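Ornithine carbamoyltransferase (Gloeobacter violaceus, PDB 3GD5) probably catalyses the reversible transfer of the carbamoyl group from carbamoyl phosphate to L-ornithine, giving L-citrulline in arginine biosynthesis. Local coordinates at residues Y230-T235 with L270-A275; V142-T147 with W294-N299; G48-L53 with R102-L107; K57-T62 with A108-A113; H28-L33 with Q304-A309. All blocks are in the same frame, centred on the assembly; numbering follows the deposited sequence.

Contacts 1, 2, 3 and 5 are buried, while contact 4 lies at the surface, at the probable carbamoyl phosphate site. Contacts 2 and 5 both use helix 293-312, packed against helix 138-152 in one and helix 24-39 in the other. Their chemistry differs: contact 2 is largely polar, contact 5 almost wholly apolar. Contacts 3 and 4 share strand 106-110, first as backbone pairing in the sheet, then as side chains at and just past its end. Contact 1 belongs to the other sheet. It touches contact 2 through Tyr-230 with Asp-144 and His-271 with Glu-296, and meets contact 4 where Pro-274 packs on Arg-61. Contacts 1 and 3 have centres about 31 Å apart.

Contact 1 (Y230-T235 with L270-A275); sequences YTDVWT and LHCLPA
Tyr-230 turns its ring anti to the backbone N (chi1 -161°), and this carries the ring across to Leu-270 and Cys-272. Asp-232 has a similar first torsion (chi1 -172°), which lays its carboxylate against the sulfur of Cys-272. Atom SG of Cys-272 is 3.2 Å from CG of Asp-232, and nearly as close to both oxygens. OD1 of Asp-232 also accepts the N-H of Val-233, which comes from above the carboxylate plane. The tyrosine ring meets Leu-270 obliquely, with CD2 of Tyr-230 3.5 Å from CB of Leu-270. Its OH comes 3.3 Å from CB of Cys-272 but has its polar partner in Asp-144. Between the two segments, Thr-231 N donates to Leu-270 O at 3.2 Å. The His-271 ring is sandwiched. Thr-231 O and the CA of Asp-232 lie over one face, the latter as a CH-pi contact, and Ala-275 CB lies over the other. NE2 of His-271 donates to Pro-274 O at 3.0 Å, near the cis peptide before Pro-274. Asp-232 probably binds L-ornithine, and Cys-272 and Leu-273 carbamoyl phosphate. The carboxylate-sulfur approach is consistent with groups for both substrates lying side by side in the loops after the strands.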
# COMPACT_ATOMS: atom_id res chain seq x y z
N TYR A 230 19.86 11.36 -32.12
CA TYR A 230 18.69 10.90 -31.38
C TYR A 230 19.08 10.12 -30.14
O TYR A 230 20.01 9.32 -30.15
CB TYR A 230 17.86 9.99 -32.29
CG TYR A 230 16.42 9.78 -31.88
CD1 TYR A 230 16.09 9.10 -30.70
CD2 TYR A 230 15.38 10.23 -32.69
CE1 TYR A 230 14.76 8.88 -30.35
CE2 TYR A 230 14.05 10.01 -32.35
CZ TYR A 230 13.74 9.34 -31.18
OH TYR A 230 12.42 9.16 -30.84
N THR A 231 18.37 10.37 -29.05
CA THR A 231 18.63 9.65 -27.82
C THR A 231 17.36 9.50 -27.01
O THR A 231 16.33 10.10 -27.32
CB THR A 231 19.71 10.34 -26.97
OG1 THR A 231 20.15 9.43 -25.95
CG2 THR A 231 19.18 11.61 -26.34
N ASP A 232 17.45 8.68 -25.97
CA ASP A 232 16.31 8.39 -25.11
C ASP A 232 16.89 8.09 -23.74
O ASP A 232 18.11 8.01 -23.59
CB ASP A 232 15.59 7.16 -25.68
CG ASP A 232 14.27 6.86 -24.97
OD1 ASP A 232 13.89 7.60 -24.05
OD2 ASP A 232 13.63 5.87 -25.37
N VAL A 233 16.03 7.92 -22.74
CA VAL A 233 16.50 7.63 -21.40
C VAL A 233 17.29 6.32 -21.34
O VAL A 233 16.98 5.38 -22.07
CB VAL A 233 15.32 7.56 -20.41
CG1 VAL A 233 15.78 6.91 -19.10
CG2 VAL A 233 14.79 8.97 -20.13
N TRP A 234 18.30 6.26 -20.48
CA TRP A 234 19.10 5.06 -20.33
C TRP A 234 18.26 3.90 -19.79
O TRP A 234 17.20 4.11 -19.19
CB TRP A 234 20.30 5.30 -19.40
CG TRP A 234 21.29 6.33 -19.90
CD1 TRP A 234 21.52 6.68 -21.20
CD2 TRP A 234 22.21 7.10 -19.11
NE1 TRP A 234 22.53 7.61 -21.27
CE2 TRP A 234 22.97 7.89 -20.00
CE3 TRP A 234 22.47 7.19 -17.73
CZ2 TRP A 234 23.97 8.77 -19.56
CZ3 TRP A 234 23.47 8.07 -17.30
CH2 TRP A 234 24.21 8.84 -18.21
N THR A 235 18.74 2.68 -20.01
CA THR A 235 18.06 1.48 -19.57
C THR A 235 17.50 1.58 -18.15
O THR A 235 18.15 2.11 -17.24
CB THR A 235 19.00 0.27 -19.65
OG1 THR A 235 18.24 -0.94 -19.48
CG2 THR A 235 20.06 0.34 -18.55
N LEU A 270 16.97 15.14 -31.58
CA LEU A 270 15.66 14.61 -31.22
C LEU A 270 15.72 13.77 -29.95
O LEU A 270 16.71 13.09 -29.68
CB LEU A 270 15.08 13.74 -32.34
CG LEU A 270 14.73 14.41 -33.68
CD1 LEU A 270 14.00 13.42 -34.58
CD2 LEU A 270 13.87 15.63 -33.43
N HIS A 271 14.65 13.84 -29.16
CA HIS A 271 14.54 13.06 -27.93
C HIS A 271 13.06 12.76 -27.77
O HIS A 271 12.24 13.67 -27.74
CB HIS A 271 15.08 13.86 -26.72
CG HIS A 271 15.17 13.06 -25.46
ND1 HIS A 271 16.31 13.02 -24.68
CD2 HIS A 271 14.26 12.28 -24.83
CE1 HIS A 271 16.09 12.26 -23.63
NE2 HIS A 271 14.86 11.80 -23.69
N CYS A 272 12.71 11.48 -27.69
CA CYS A 272 11.30 11.09 -27.55
C CYS A 272 10.64 11.46 -26.21
O CYS A 272 9.42 11.45 -26.12
CB CYS A 272 11.16 9.58 -27.79
SG CYS A 272 12.13 8.58 -26.66
N LEU A 273 11.45 11.79 -25.19
CA LEU A 273 10.98 12.18 -23.85
C LEU A 273 10.42 11.04 -22.99
O LEU A 273 9.99 10.02 -23.51
CB LEU A 273 9.94 13.30 -23.96
CG LEU A 273 10.43 14.61 -24.60
CD1 LEU A 273 9.29 15.61 -24.68
CD2 LEU A 273 11.60 15.19 -23.81
N PRO A 274 10.43 11.20 -21.65
CA PRO A 274 10.92 12.36 -20.90
C PRO A 274 12.44 12.36 -20.93
O PRO A 274 13.04 11.35 -21.29
CB PRO A 274 10.38 12.12 -19.48
CG PRO A 274 10.42 10.62 -19.38
CD PRO A 274 9.86 10.19 -20.73
N ALA A 275 13.05 13.47 -20.56
CA ALA A 275 14.51 13.57 -20.58
C ALA A 275 15.12 13.69 -19.18
O ALA A 275 14.53 14.30 -18.28
CB ALA A 275 14.93 14.76 -21.43

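Contact 2 (V142-T147 with W294-N299)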
# COMPACT_ATOMS: atom_id res chain seq x y z
N VAL A 142 6.98 7.38 -36.37
CA VAL A 142 6.29 8.03 -37.48
C VAL A 142 6.27 9.54 -37.22
O VAL A 142 6.28 10.36 -38.14
CB VAL A 142 4.84 7.50 -37.69
CG1 VAL A 142 4.84 5.97 -37.76
CG2 VAL A 142 3.93 7.97 -36.58
N ALA A 143 6.26 9.91 -35.94
CA ALA A 143 6.26 11.32 -35.57
C ALA A 143 7.66 11.90 -35.79
O ALA A 143 7.80 13.04 -36.26
CB ALA A 143 5.86 11.47 -34.09
N ASP A 144 8.68 11.13 -35.47
CA ASP A 144 10.05 11.59 -35.64
C ASP A 144 10.35 11.80 -37.12
O ASP A 144 10.91 12.84 -37.51
CB ASP A 144 11.04 10.58 -35.04
CG ASP A 144 10.73 10.25 -33.58
OD1 ASP A 144 10.40 11.19 -32.81
OD2 ASP A 144 10.84 9.07 -33.20
N LEU A 145 9.98 10.81 -37.93
CA LEU A 145 10.19 10.84 -39.38
C LEU A 145 9.53 12.08 -39.97
O LEU A 145 10.13 12.78 -40.78
CB LEU A 145 9.60 9.57 -40.00
CG LEU A 145 10.52 8.48 -40.55
CD1 LEU A 145 11.82 8.39 -39.77
CD2 LEU A 145 9.77 7.15 -40.52
N LEU A 146 8.30 12.34 -39.54
CA LEU A 146 7.52 13.49 -39.99
C LEU A 146 8.21 14.79 -39.56
O LEU A 146 8.10 15.82 -40.23
CB LEU A 146 6.12 13.42 -39.39
CG LEU A 146 4.93 14.09 -40.07
CD1 LEU A 146 3.72 13.94 -39.16
CD2 LEU A 146 5.20 15.56 -40.33
N THR A 147 8.91 14.73 -38.44
CA THR A 147 9.60 15.91 -37.95
C THR A 147 10.86 16.15 -38.77
O THR A 147 11.16 17.28 -39.13
CB THR A 147 9.99 15.76 -36.46
OG1 THR A 147 8.81 15.49 -35.69
CG2 THR A 147 10.64 17.04 -35.95
N TRP A 294 10.42 19.69 -28.93
CA TRP A 294 9.06 20.17 -28.73
C TRP A 294 8.23 19.98 -30.00
O TRP A 294 7.06 19.58 -29.92
CB TRP A 294 9.06 21.64 -28.27
CG TRP A 294 9.95 21.85 -27.05
CD1 TRP A 294 10.91 22.81 -26.91
CD2 TRP A 294 10.03 21.03 -25.87
NE1 TRP A 294 11.59 22.64 -25.72
CE2 TRP A 294 11.07 21.56 -25.06
CE3 TRP A 294 9.33 19.91 -25.41
CZ2 TRP A 294 11.42 21.00 -23.83
CZ3 TRP A 294 9.68 19.35 -24.18
CH2 TRP A 294 10.72 19.89 -23.41
N ASP A 295 8.82 20.24 -31.17
CA ASP A 295 8.10 20.02 -32.43
C ASP A 295 7.86 18.52 -32.60
O ASP A 295 6.80 18.07 -33.03
CB ASP A 295 8.91 20.54 -33.63
CG ASP A 295 9.06 22.06 -33.63
OD1 ASP A 295 8.16 22.76 -33.13
OD2 ASP A 295 10.08 22.56 -34.15
N GLU A 296 8.87 17.74 -32.24
CA GLU A 296 8.80 16.29 -32.33
C GLU A 296 7.67 15.75 -31.45
O GLU A 296 6.96 14.82 -31.84
CB GLU A 296 10.14 15.70 -31.88
CG GLU A 296 10.19 14.19 -31.77
CD GLU A 296 11.45 13.72 -31.07
OE1 GLU A 296 11.68 12.49 -31.02
OE2 GLU A 296 12.21 14.57 -30.56
N ALA A 297 7.49 16.34 -30.27
CA ALA A 297 6.43 15.91 -29.35
C ALA A 297 5.04 16.25 -29.90
O ALA A 297 4.12 15.42 -29.86
CB ALA A 297 6.64 16.58 -27.98
N GLU A 298 4.89 17.47 -30.42
CA GLU A 298 3.62 17.87 -31.00
C GLU A 298 3.26 16.92 -32.15
O GLU A 298 2.09 16.59 -32.35
CB GLU A 298 3.69 19.30 -31.56
CG GLU A 298 2.36 19.77 -32.15
CD GLU A 298 2.49 21.06 -32.96
OE1 GLU A 298 3.15 22.02 -32.50
OE2 GLU A 298 1.90 21.12 -34.07
N ASN A 299 4.27 16.49 -32.90
CA ASN A 299 4.02 15.59 -34.02
C ASN A 299 3.51 14.21 -33.62
O ASN A 299 3.13 13.42 -34.50
CB ASN A 299 5.26 15.45 -34.90
CG ASN A 299 5.40 16.59 -35.88
OD1 ASN A 299 4.40 17.20 -36.28
ND2 ASN A 299 6.63 16.88 -36.30
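Thr-147 and Asn-299 make the hydrogen bond between these two helices. ND2 of Asn-299 donates to OG1 of Thr-147 at 2.7 Å. The bond is nearly straight (168°), and the hydroxyl lies close to the amide plane. Thr-147 has OG1 anti to the carbonyl carbon (chi1 -57°). This turns the hydroxyl back along its own helix, where it donates to Ala-143 O at 2.7 Å. That carbonyl also takes the backbone N-H of Thr-147, which arrives from the opposite face of its plane. A valine at Thr-147 would probably leave the Asn-299 amide without this acceptor and Ala-143 O without its second donor. Asn-299 also reaches Glu-150 through ND2 and Lys-38 through OD1. Beside this pair, CB of Ala-143 packs 3.4 Å from Asn-299 O. Glu-296 stretches its chain in extended form toward Asp-144. Its OE1 stops 2.6 Å from OD1 of Asp-144, the two carboxylate planes turned 73° apart. Gln-140 donates to OD1 of Asp-144, and the backbone N of His-271 to OE2 of Glu-296. The axes of the two segments approach to 8.4 Å, where helix 138-152 packs on helix 293-312. Two buried acid oxygens this close imply that one of the carboxyl groups probably holds a proton, which would ease the repulsion between the two acids.

Contact 3 (G48-L53 with R102-L107); sequences GKVLGL and RYVDGL
OD2 of Asp-105 accepts the backbone N-H of Val-50 at 2.6 Å, the shortest polar bond of this contact. The carboxylate uses its anti lone pair, the one turned away from its other oxygen. The same residue answers with its backbone, as N of Asp-105 donates to Val-50 O at 2.8 Å, in the carbonyl plane. Asp-105 thus grips Val-50 at both ends, and its carboxylate accepts much as a strand carbonyl might. With CG anti to the carbonyl carbon (chi1 -48°), the acid also lies across Lys-49, whose CB is 3.5 Å from OD2 of Asp-105. Val-50 and Val-104 cross at about a right angle, their CG1 methyls 3.8 Å apart. Further along, Gly-52 N donates to Gly-106 O at 2.8 Å in an almost perfectly straight bond (178°). CD2 of Leu-51 rests 3.3 Å from the same oxygen of Gly-106. On the face that Leu-107 occupies, CD2 of Leu-107 lies 4.0 Å from CA of Gly-52. Arg-102 and Tyr-103, just before, bind Glu-298, Asp-295 and Ala-297 of a neighbouring subunit. Strands 50-55 and 106-110 are adjacent inner strands of a four-stranded parallel sheet, the core of the alpha/beta carbamoyl phosphate domain of this transferase family.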
# COMPACT_ATOMS: atom_id res chain seq x y z
N GLY A 48 -18.81 9.08 -34.69
CA GLY A 48 -19.57 7.89 -34.39
C GLY A 48 -18.71 6.75 -33.91
O GLY A 48 -19.22 5.70 -33.54
N LYS A 49 -17.39 6.94 -33.92
CA LYS A 49 -16.49 5.88 -33.48
C LYS A 49 -15.81 6.17 -32.14
O LYS A 49 -15.61 7.33 -31.76
CB LYS A 49 -15.43 5.60 -34.55
CG LYS A 49 -16.03 5.08 -35.84
CD LYS A 49 -15.02 5.12 -36.97
CE LYS A 49 -15.70 4.91 -38.32
NZ LYS A 49 -16.43 3.61 -38.37
N VAL A 50 -15.47 5.10 -31.43
CA VAL A 50 -14.83 5.22 -30.13
C VAL A 50 -13.52 4.45 -30.10
O VAL A 50 -13.45 3.30 -30.52
CB VAL A 50 -15.74 4.66 -29.00
CG1 VAL A 50 -15.06 4.82 -27.63
CG2 VAL A 50 -17.10 5.37 -29.03
N LEU A 51 -12.49 5.11 -29.60
CA LEU A 51 -11.17 4.51 -29.49
C LEU A 51 -10.96 4.18 -28.02
O LEU A 51 -11.17 5.03 -27.14
CB LEU A 51 -10.13 5.52 -29.95
CG LEU A 51 -8.67 5.14 -30.21
CD1 LEU A 51 -7.83 6.18 -29.52
CD2 LEU A 51 -8.31 3.75 -29.74
N GLY A 52 -10.55 2.95 -27.75
CA GLY A 52 -10.30 2.55 -26.38
C GLY A 52 -8.81 2.55 -26.15
O GLY A 52 -8.04 2.15 -27.03
N LEU A 53 -8.39 3.02 -24.97
CA LEU A 53 -6.99 3.07 -24.61
C LEU A 53 -6.74 2.08 -23.48
O LEU A 53 -7.25 2.26 -22.38
CB LEU A 53 -6.61 4.47 -24.13
CG LEU A 53 -7.03 5.65 -25.00
CD1 LEU A 53 -6.78 6.94 -24.24
CD2 LEU A 53 -6.23 5.63 -26.31
N ARG A 102 -16.79 -5.57 -28.92
CA ARG A 102 -18.23 -5.36 -29.11
C ARG A 102 -18.67 -3.95 -28.71
O ARG A 102 -19.80 -3.56 -29.00
CB ARG A 102 -19.06 -6.35 -28.26
CG ARG A 102 -18.85 -7.82 -28.58
CD ARG A 102 -19.13 -8.14 -30.04
NE ARG A 102 -19.07 -9.58 -30.27
CZ ARG A 102 -20.13 -10.38 -30.32
NH1 ARG A 102 -21.35 -9.88 -30.16
NH2 ARG A 102 -19.97 -11.68 -30.52
N TYR A 103 -17.79 -3.20 -28.05
CA TYR A 103 -18.14 -1.85 -27.61
C TYR A 103 -17.45 -0.70 -28.34
O TYR A 103 -18.10 0.28 -28.70
CB TYR A 103 -17.86 -1.68 -26.10
CG TYR A 103 -18.54 -2.67 -25.18
CD1 TYR A 103 -19.86 -3.09 -25.38
CD2 TYR A 103 -17.86 -3.15 -24.05
CE1 TYR A 103 -20.49 -3.96 -24.48
CE2 TYR A 103 -18.48 -4.02 -23.15
CZ TYR A 103 -19.80 -4.43 -23.37
OH TYR A 103 -20.40 -5.26 -22.45
N VAL A 104 -16.14 -0.80 -28.55
CA VAL A 104 -15.41 0.26 -29.22
C VAL A 104 -15.01 -0.11 -30.66
O VAL A 104 -15.22 -1.24 -31.10
CB VAL A 104 -14.13 0.65 -28.41
CG1 VAL A 104 -14.53 1.11 -27.01
CG2 VAL A 104 -13.17 -0.50 -28.33
N ASP A 105 -14.42 0.84 -31.37
CA ASP A 105 -14.03 0.63 -32.76
C ASP A 105 -12.53 0.55 -33.00
O ASP A 105 -12.08 0.38 -34.13
CB ASP A 105 -14.62 1.75 -33.59
CG ASP A 105 -16.07 1.97 -33.29
OD1 ASP A 105 -16.90 1.18 -33.78
OD2 ASP A 105 -16.39 2.91 -32.53
N GLY A 106 -11.74 0.69 -31.94
CA GLY A 106 -10.31 0.63 -32.09
C GLY A 106 -9.62 0.60 -30.75
O GLY A 106 -10.16 1.07 -29.76
N LEU A 107 -8.41 0.03 -30.71
CA LEU A 107 -7.67 -0.05 -29.47
C LEU A 107 -6.23 0.40 -29.63
O LEU A 107 -5.50 -0.09 -30.49
CB LEU A 107 -7.68 -1.48 -28.93
CG LEU A 107 -9.04 -2.09 -28.57
CD1 LEU A 107 -8.85 -3.56 -28.19
CD2 LEU A 107 -9.66 -1.31 -27.42

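Contact 4 (K57-T62 with A108-A113); sequences KASTRT and AIRTFA
Lys-57 lays the root of its side chain over one face of the Arg-110 guanidinium. CB of Lys-57 is 3.3 Å from NH2 of Arg-110, and CG is 3.5 Å from NH1. The two chains cross obliquely, so methylene groups, not the ammonium, cover the flat group. NZ of Lys-57 stays 4.6 Å from NH2 of Arg-110. Ser-59 comes from another direction, with its CB at the guanidinium edge, 3.9 Å from NH1 of Arg-110. The arginine chain bends at chi2 and chi3 (-143° and 59°), which swings its end off the strand and toward residues 57-59. Phe-112 meets Lys-57 at about a right angle. CD of Lys-57 lies at the edge of that ring, in its plane, 4.0 Å from CZ of Phe-112. The lysine is therefore set between a guanidinium face and an aromatic edge. Ser-59 stands at the N-cap position of helix 60-72, and its OG is hydrogen-bonded to OG1 of Thr-62 at 2.8 Å. Arg-61 turns elsewhere, to a salt bridge with Glu-91 of a neighbouring subunit. With an alanine in place of Arg-110, the Lys-57 methylenes would probably lose their flat partner and the pocket be less able to attract an anion. Residues 59-62, the Ser-Thr-Arg-Thr motif of the family, and Arg-110 bind carbamoyl phosphate by similarity. The gathering of basic side chains beside a helix N-terminus is consistent with a pocket made for a phosphate, with packing rather than hydrogen bonds joining the two segments.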
# COMPACT_ATOMS: atom_id res chain seq x y z
N LYS A 57 0.44 0.20 -18.46
CA LYS A 57 1.40 1.06 -17.78
C LYS A 57 0.98 2.48 -18.13
O LYS A 57 0.91 2.84 -19.31
CB LYS A 57 2.81 0.79 -18.32
CG LYS A 57 3.91 1.61 -17.67
CD LYS A 57 4.34 1.05 -16.33
CE LYS A 57 5.50 1.85 -15.75
NZ LYS A 57 6.67 1.90 -16.69
N ALA A 58 0.68 3.27 -17.11
CA ALA A 58 0.24 4.65 -17.33
C ALA A 58 1.24 5.44 -18.17
O ALA A 58 2.45 5.25 -18.08
CB ALA A 58 0.02 5.35 -15.99
N SER A 59 0.70 6.32 -19.01
CA SER A 59 1.52 7.19 -19.85
C SER A 59 0.64 8.36 -20.29
O SER A 59 -0.02 8.30 -21.32
CB SER A 59 2.04 6.45 -21.08
OG SER A 59 2.79 7.32 -21.92
N THR A 60 0.65 9.42 -19.49
CA THR A 60 -0.15 10.60 -19.76
C THR A 60 0.24 11.18 -21.10
O THR A 60 -0.61 11.67 -21.85
CB THR A 60 0.06 11.67 -18.66
OG1 THR A 60 -0.21 11.08 -17.38
CG2 THR A 60 -0.90 12.84 -18.86
N ARG A 61 1.53 11.13 -21.40
CA ARG A 61 2.07 11.64 -22.66
C ARG A 61 1.37 10.94 -23.81
O ARG A 61 0.79 11.57 -24.70
CB ARG A 61 3.56 11.35 -22.71
CG ARG A 61 4.31 11.97 -23.86
CD ARG A 61 5.76 11.48 -23.82
NE ARG A 61 6.37 11.75 -22.53
CZ ARG A 61 6.67 12.97 -22.07
NH1 ARG A 61 6.40 14.04 -22.82
NH2 ARG A 61 7.22 13.12 -20.88
N THR A 62 1.42 9.61 -23.79
CA THR A 62 0.79 8.85 -24.85
C THR A 62 -0.71 9.04 -24.82
O THR A 62 -1.33 9.25 -25.86
CB THR A 62 1.11 7.36 -24.73
OG1 THR A 62 2.53 7.18 -24.72
CG2 THR A 62 0.51 6.59 -25.91
N ALA A 108 -5.84 1.36 -28.81
CA ALA A 108 -4.47 1.85 -28.78
C ALA A 108 -4.01 1.24 -27.47
O ALA A 108 -4.53 1.59 -26.41
CB ALA A 108 -4.46 3.36 -28.70
N ILE A 109 -3.05 0.32 -27.54
CA ILE A 109 -2.61 -0.33 -26.32
C ILE A 109 -1.13 -0.37 -25.96
O ILE A 109 -0.26 -0.53 -26.82
CB ILE A 109 -3.21 -1.77 -26.21
CG1 ILE A 109 -2.13 -2.76 -25.78
CG2 ILE A 109 -3.89 -2.16 -27.50
CD1 ILE A 109 -2.66 -4.14 -25.60
N ARG A 110 -0.89 -0.23 -24.66
CA ARG A 110 0.44 -0.24 -24.07
C ARG A 110 0.65 -1.48 -23.21
O ARG A 110 0.04 -1.59 -22.14
CB ARG A 110 0.62 0.96 -23.16
CG ARG A 110 1.36 2.13 -23.75
CD ARG A 110 2.22 2.76 -22.66
NE ARG A 110 3.16 1.77 -22.14
CZ ARG A 110 4.11 2.04 -21.25
NH1 ARG A 110 4.25 3.26 -20.75
NH2 ARG A 110 4.94 1.07 -20.87
N THR A 111 1.48 -2.41 -23.66
CA THR A 111 1.78 -3.60 -22.87
C THR A 111 3.29 -3.67 -22.75
O THR A 111 3.99 -2.79 -23.26
CB THR A 111 1.30 -4.91 -23.53
OG1 THR A 111 1.90 -5.05 -24.82
CG2 THR A 111 -0.20 -4.93 -23.66
N PHE A 112 3.78 -4.70 -22.09
CA PHE A 112 5.21 -4.88 -21.94
C PHE A 112 5.69 -5.86 -23.00
O PHE A 112 6.66 -5.61 -23.71
CB PHE A 112 5.53 -5.42 -20.54
CG PHE A 112 5.07 -4.50 -19.43
CD1 PHE A 112 5.66 -3.25 -19.27
CD2 PHE A 112 4.03 -4.87 -18.59
CE1 PHE A 112 5.21 -2.37 -18.28
CE2 PHE A 112 3.57 -4.00 -17.61
CZ PHE A 112 4.16 -2.75 -17.45
N ALA A 113 4.98 -6.98 -23.12
CA ALA A 113 5.36 -7.98 -24.11
C ALA A 113 4.62 -7.78 -25.43
O ALA A 113 3.40 -7.59 -25.45
CB ALA A 113 5.09 -9.37 -23.56

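Contact 5 (H28-L33 with Q304-A309)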
# COMPACT_ATOMS: atom_id res chain seq x y z
N HIS A 28 5.10 5.84 -46.41
CA HIS A 28 5.06 7.14 -47.06
C HIS A 28 3.64 7.70 -47.12
O HIS A 28 3.41 8.88 -46.84
CB HIS A 28 5.64 7.06 -48.48
CG HIS A 28 7.13 6.92 -48.51
ND1 HIS A 28 7.77 5.70 -48.62
CD2 HIS A 28 8.12 7.84 -48.39
CE1 HIS A 28 9.08 5.87 -48.57
NE2 HIS A 28 9.32 7.17 -48.43
N ALA A 29 2.69 6.84 -47.47
CA ALA A 29 1.29 7.27 -47.54
C ALA A 29 0.89 7.84 -46.17
O ALA A 29 0.32 8.93 -46.08
CB ALA A 29 0.40 6.10 -47.90
N LEU A 30 1.20 7.08 -45.13
CA LEU A 30 0.89 7.48 -43.76
C LEU A 30 1.49 8.85 -43.48
O LEU A 30 0.80 9.76 -43.02
CB LEU A 30 1.46 6.45 -42.79
CG LEU A 30 1.00 6.57 -41.34
CD1 LEU A 30 -0.52 6.45 -41.27
CD2 LEU A 30 1.68 5.49 -40.51
N LEU A 31 2.79 8.99 -43.76
CA LEU A 31 3.49 10.25 -43.55
C LEU A 31 2.86 11.39 -44.34
O LEU A 31 2.76 12.52 -43.86
CB LEU A 31 4.97 10.10 -43.94
CG LEU A 31 5.82 9.18 -43.04
CD1 LEU A 31 7.22 9.04 -43.62
CD2 LEU A 31 5.88 9.77 -41.64
N THR A 32 2.42 11.09 -45.56
CA THR A 32 1.78 12.10 -46.40
C THR A 32 0.43 12.49 -45.80
O THR A 32 0.08 13.67 -45.73
CB THR A 32 1.58 11.59 -47.86
OG1 THR A 32 2.86 11.36 -48.47
CG2 THR A 32 0.80 12.60 -48.69
N LEU A 33 -0.32 11.49 -45.36
CA LEU A 33 -1.62 11.75 -44.75
C LEU A 33 -1.46 12.64 -43.51
O LEU A 33 -2.20 13.60 -43.32
CB LEU A 33 -2.30 10.43 -44.37
CG LEU A 33 -3.66 10.57 -43.68
CD1 LEU A 33 -4.61 11.32 -44.58
CD2 LEU A 33 -4.21 9.19 -43.34
N GLN A 304 -0.31 10.31 -34.97
CA GLN A 304 -1.34 9.39 -34.49
C GLN A 304 -2.70 9.62 -35.16
O GLN A 304 -3.46 8.68 -35.34
CB GLN A 304 -1.42 9.46 -32.96
CG GLN A 304 -0.33 8.61 -32.32
CD GLN A 304 0.09 9.06 -30.94
OE1 GLN A 304 1.19 8.75 -30.51
NE2 GLN A 304 -0.78 9.78 -30.24
N LYS A 305 -3.00 10.86 -35.54
CA LYS A 305 -4.26 11.14 -36.25
C LYS A 305 -4.24 10.39 -37.58
O LYS A 305 -5.25 9.83 -38.01
CB LYS A 305 -4.41 12.64 -36.53
CG LYS A 305 -4.75 13.47 -35.31
CD LYS A 305 -4.79 14.95 -35.63
CE LYS A 305 -5.85 15.30 -36.66
NZ LYS A 305 -5.91 16.78 -36.79
N ALA A 306 -3.08 10.38 -38.24
CA ALA A 306 -2.95 9.68 -39.51
C ALA A 306 -3.14 8.17 -39.32
O ALA A 306 -3.77 7.52 -40.16
CB ALA A 306 -1.59 9.96 -40.13
N VAL A 307 -2.62 7.59 -38.25
CA VAL A 307 -2.82 6.16 -38.06
C VAL A 307 -4.29 5.88 -37.78
O VAL A 307 -4.89 5.00 -38.40
CB VAL A 307 -1.96 5.57 -36.90
CG1 VAL A 307 -0.51 5.94 -37.10
CG2 VAL A 307 -2.47 6.06 -35.56
N LEU A 308 -4.88 6.64 -36.86
CA LEU A 308 -6.29 6.46 -36.52
C LEU A 308 -7.14 6.57 -37.79
O LEU A 308 -7.99 5.72 -38.06
CB LEU A 308 -6.73 7.52 -35.49
CG LEU A 308 -6.12 7.41 -34.08
CD1 LEU A 308 -6.47 8.63 -33.26
CD2 LEU A 308 -6.60 6.15 -33.39
N ALA A 309 -6.90 7.60 -38.58
CA ALA A 309 -7.65 7.78 -39.82
C ALA A 309 -7.45 6.59 -40.75
O ALA A 309 -8.40 6.00 -41.25
CB ALA A 309 -7.22 9.06 -40.51
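The peptide between Ala-306 and Val-307 is the flat group of this contact, and two leucine methyls meet it differently. CD1 of Leu-30 lies over one face, about 3.5 Å above the peptide plane. It is 3.6 Å from O of Ala-306 and 3.9 Å from N of Val-307. CD2 of Leu-33 comes instead to the oxygen end, near the plane, and is also 3.6 Å from Ala-306 O. Both leucines hold CG anti to the backbone N, with chi1 -169° in Leu-30 and 178° in Leu-33. This points CD1 of Leu-30 at the peptide face and brings CD2 of Leu-33 beside the oxygen. Between them sits the small CB of Ala-306, 3.8 Å from CD1 of Leu-30. The leucine branches divide the work beyond it. CD2 of Leu-30 reaches CG1 of Val-307 at 4.1 Å, and CD2 of Leu-33 reaches CB of Ala-309 at the same distance. Ala-306 and Ala-309 keep this side of the helix low, and the axes pass 8.7 Å apart. They are steeply inclined, with 117° between their directions. Val-307 also packs on Ile-129 of the sheet, and Leu-308 on Ala-69 and Met-70 of helix 60-72. The contact thus ties the C-terminal helix to helix 24-39 of the carbamoyl phosphate domain. Methyls meeting methyls and a peptide imply that the two segments are joined mainly by apolar packing.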